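Local coordinates for thiosulfate sulfurtransferase TUM1 (Saccharomyces cerevisiae, PDB 3UTN), which accepts persulfide sulfur from NFS1 and passes it to UBA4 in the pathway for 2-thiolation of the wobble uridine of tRNAs, at residues T311-V314 with L315-P319. Residues are numbered along the deposited sequence; the frame is centred on the assembly and turned at random.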
loop_
_atom_site.group_PDB
_atom_site.type_symbol
_atom_site.label_atom_id
_atom_site.label_comp_id
_atom_site.label_asym_id
_atom_site.label_seq_id
_atom_site.Cartn_x
_atom_site.Cartn_y
_atom_site.Cartn_z
ATOM N N THR A 311 8.815 -5.530 10.942
ATOM C CA THR A 311 8.804 -5.007 12.298
ATOM C C THR A 311 8.147 -5.978 13.258
ATOM O O THR A 311 8.750 -6.385 14.251
ATOM C CB THR A 311 8.091 -3.656 12.365
ATOM O OG1 THR A 311 8.785 -2.734 11.519
ATOM C CG2 THR A 311 8.085 -3.142 13.792
ATOM N N GLU A 312 6.912 -6.351 12.955
ATOM C CA GLU A 312 6.222 -7.305 13.786
ATOM C C GLU A 312 6.971 -8.617 13.774
ATOM O O GLU A 312 7.112 -9.262 14.808
ATOM C CB GLU A 312 4.806 -7.528 13.303
ATOM C CG GLU A 312 4.035 -8.457 14.207
ATOM C CD GLU A 312 2.872 -9.107 13.513
ATOM O OE1 GLU A 312 3.029 -9.549 12.354
ATOM O OE2 GLU A 312 1.803 -9.186 14.140
ATOM N N TRP A 313 7.451 -9.005 12.597
ATOM C CA TRP A 313 8.185 -10.242 12.465
ATOM C C TRP A 313 9.293 -10.321 13.468
ATOM O O TRP A 313 9.372 -11.274 14.236
ATOM C CB TRP A 313 8.776 -10.396 11.078
ATOM C CG TRP A 313 9.504 -11.695 11.012
ATOM C CD1 TRP A 313 10.866 -11.914 11.103
ATOM C CD2 TRP A 313 8.905 -13.022 10.915
ATOM N NE1 TRP A 313 11.147 -13.249 11.033
ATOM C CE2 TRP A 313 10.012 -13.969 10.923
ATOM C CE3 TRP A 313 7.605 -13.499 10.801
ATOM C CZ2 TRP A 313 9.808 -15.332 10.823
ATOM C CZ3 TRP A 313 7.411 -14.875 10.708
ATOM C CH2 TRP A 313 8.489 -15.765 10.725
ATOM N N VAL A 314 10.161 -9.318 13.450
ATOM C CA VAL A 314 11.299 -9.255 14.353
ATOM C C VAL A 314 10.847 -9.229 15.799
ATOM O O VAL A 314 11.309 -10.031 16.615
ATOM C CB VAL A 314 12.166 -8.027 14.064
ATOM C CG1 VAL A 314 13.140 -7.768 15.206
ATOM C CG2 VAL A 314 12.916 -8.252 12.776
ATOM N N LEU A 315 9.929 -8.318 16.101
ATOM C CA LEU A 315 9.464 -8.124 17.468
ATOM C C LEU A 315 8.822 -9.371 18.049
ATOM O O LEU A 315 8.996 -9.667 19.225
ATOM C CB LEU A 315 8.505 -6.940 17.550
ATOM C CG LEU A 315 9.188 -5.575 17.457
ATOM C CD1 LEU A 315 8.167 -4.451 17.405
ATOM C CD2 LEU A 315 10.158 -5.379 18.616
ATOM N N LYS A 316 8.096 -10.110 17.218
ATOM C CA LYS A 316 7.422 -11.309 17.683
ATOM C C LYS A 316 8.301 -12.555 17.608
ATOM O O LYS A 316 8.152 -13.467 18.417
ATOM C CB LYS A 316 6.124 -11.528 16.910
ATOM C CG LYS A 316 4.980 -10.624 17.335
ATOM C CD LYS A 316 3.691 -11.063 16.670
ATOM C CE LYS A 316 2.488 -10.288 17.165
ATOM N NZ LYS A 316 1.277 -10.645 16.377
ATOM N N SER A 317 9.215 -12.589 16.642
ATOM C CA SER A 317 9.987 -13.798 16.352
ATOM C C SER A 317 11.351 -13.802 17.010
ATOM O O SER A 317 11.892 -14.862 17.324
ATOM C CB SER A 317 10.166 -13.970 14.847
ATOM O OG SER A 317 8.926 -13.883 14.177
ATOM N N GLY A 318 11.912 -12.616 17.196
ATOM C CA GLY A 318 13.259 -12.489 17.714
ATOM C C GLY A 318 14.296 -12.750 16.642
ATOM O O GLY A 318 13.952 -13.131 15.517
ATOM N N PRO A 319 15.579 -12.575 16.998
ATOM C CA PRO A 319 16.726 -12.628 16.090
ATOM C C PRO A 319 16.938 -13.982 15.421
ATOM O O PRO A 319 17.620 -14.060 14.396
ATOM C CB PRO A 319 17.910 -12.312 17.009
ATOM C CG PRO A 319 17.462 -12.761 18.356
ATOM C CD PRO A 319 16.004 -12.407 18.400
#
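One face of the W313 indole is covered by S317, one helical turn on: the hydroxyl OG sits over the centre of the ring system, 3.4 Å from CD2, and CB stands above the five-membered ring in a CH-pi contact, 4.0 Å from its centroid. With CG anti to the backbone N (chi1 -179°), the indole is laid beside the helix, over the next turn. S317 OG also bonds to the hydroxyl of Y188, whose ring meets W313, as does that of W310. At the ring's edge, NE1 bonds to the carbonyl of W321, tying the helix to the chain that follows. Replacing W313 by alanine would probably leave that carbonyl without its indole N-H donor and uncover the S317 hydroxyl.

At the carboxylate of E312, K316 NZ approaches OE2 at 2.7 Å from above the group's plane, 47° out of it, closing a salt bridge between i and i+4. The lysine's CD lies 3.6 Å from E312 CG, and OE1 is held separately by Y306 OH. On another side of the helix, T311 CG2 and L315 CD1 lie alongside each other at 3.8 Å, while T311 OG1 bonds to the carbonyl O of G283, which follows the persulfide-forming C282 in sequence.

The backbone bonds L315 N to T311 O (2.9 Å) and K316 N to E312 O maintain the alpha-helical spacing. G318, with positive phi, is the first residue to leave helical backbone angles, and its N-H donates to V314 O, N to O 2.7 Å. These contacts run along helix 309-317 to its C-terminal end; the helix follows strand 303-306 of the parallel sheet in the catalytic C-terminal rhodanese domain and packs against helix 188-196.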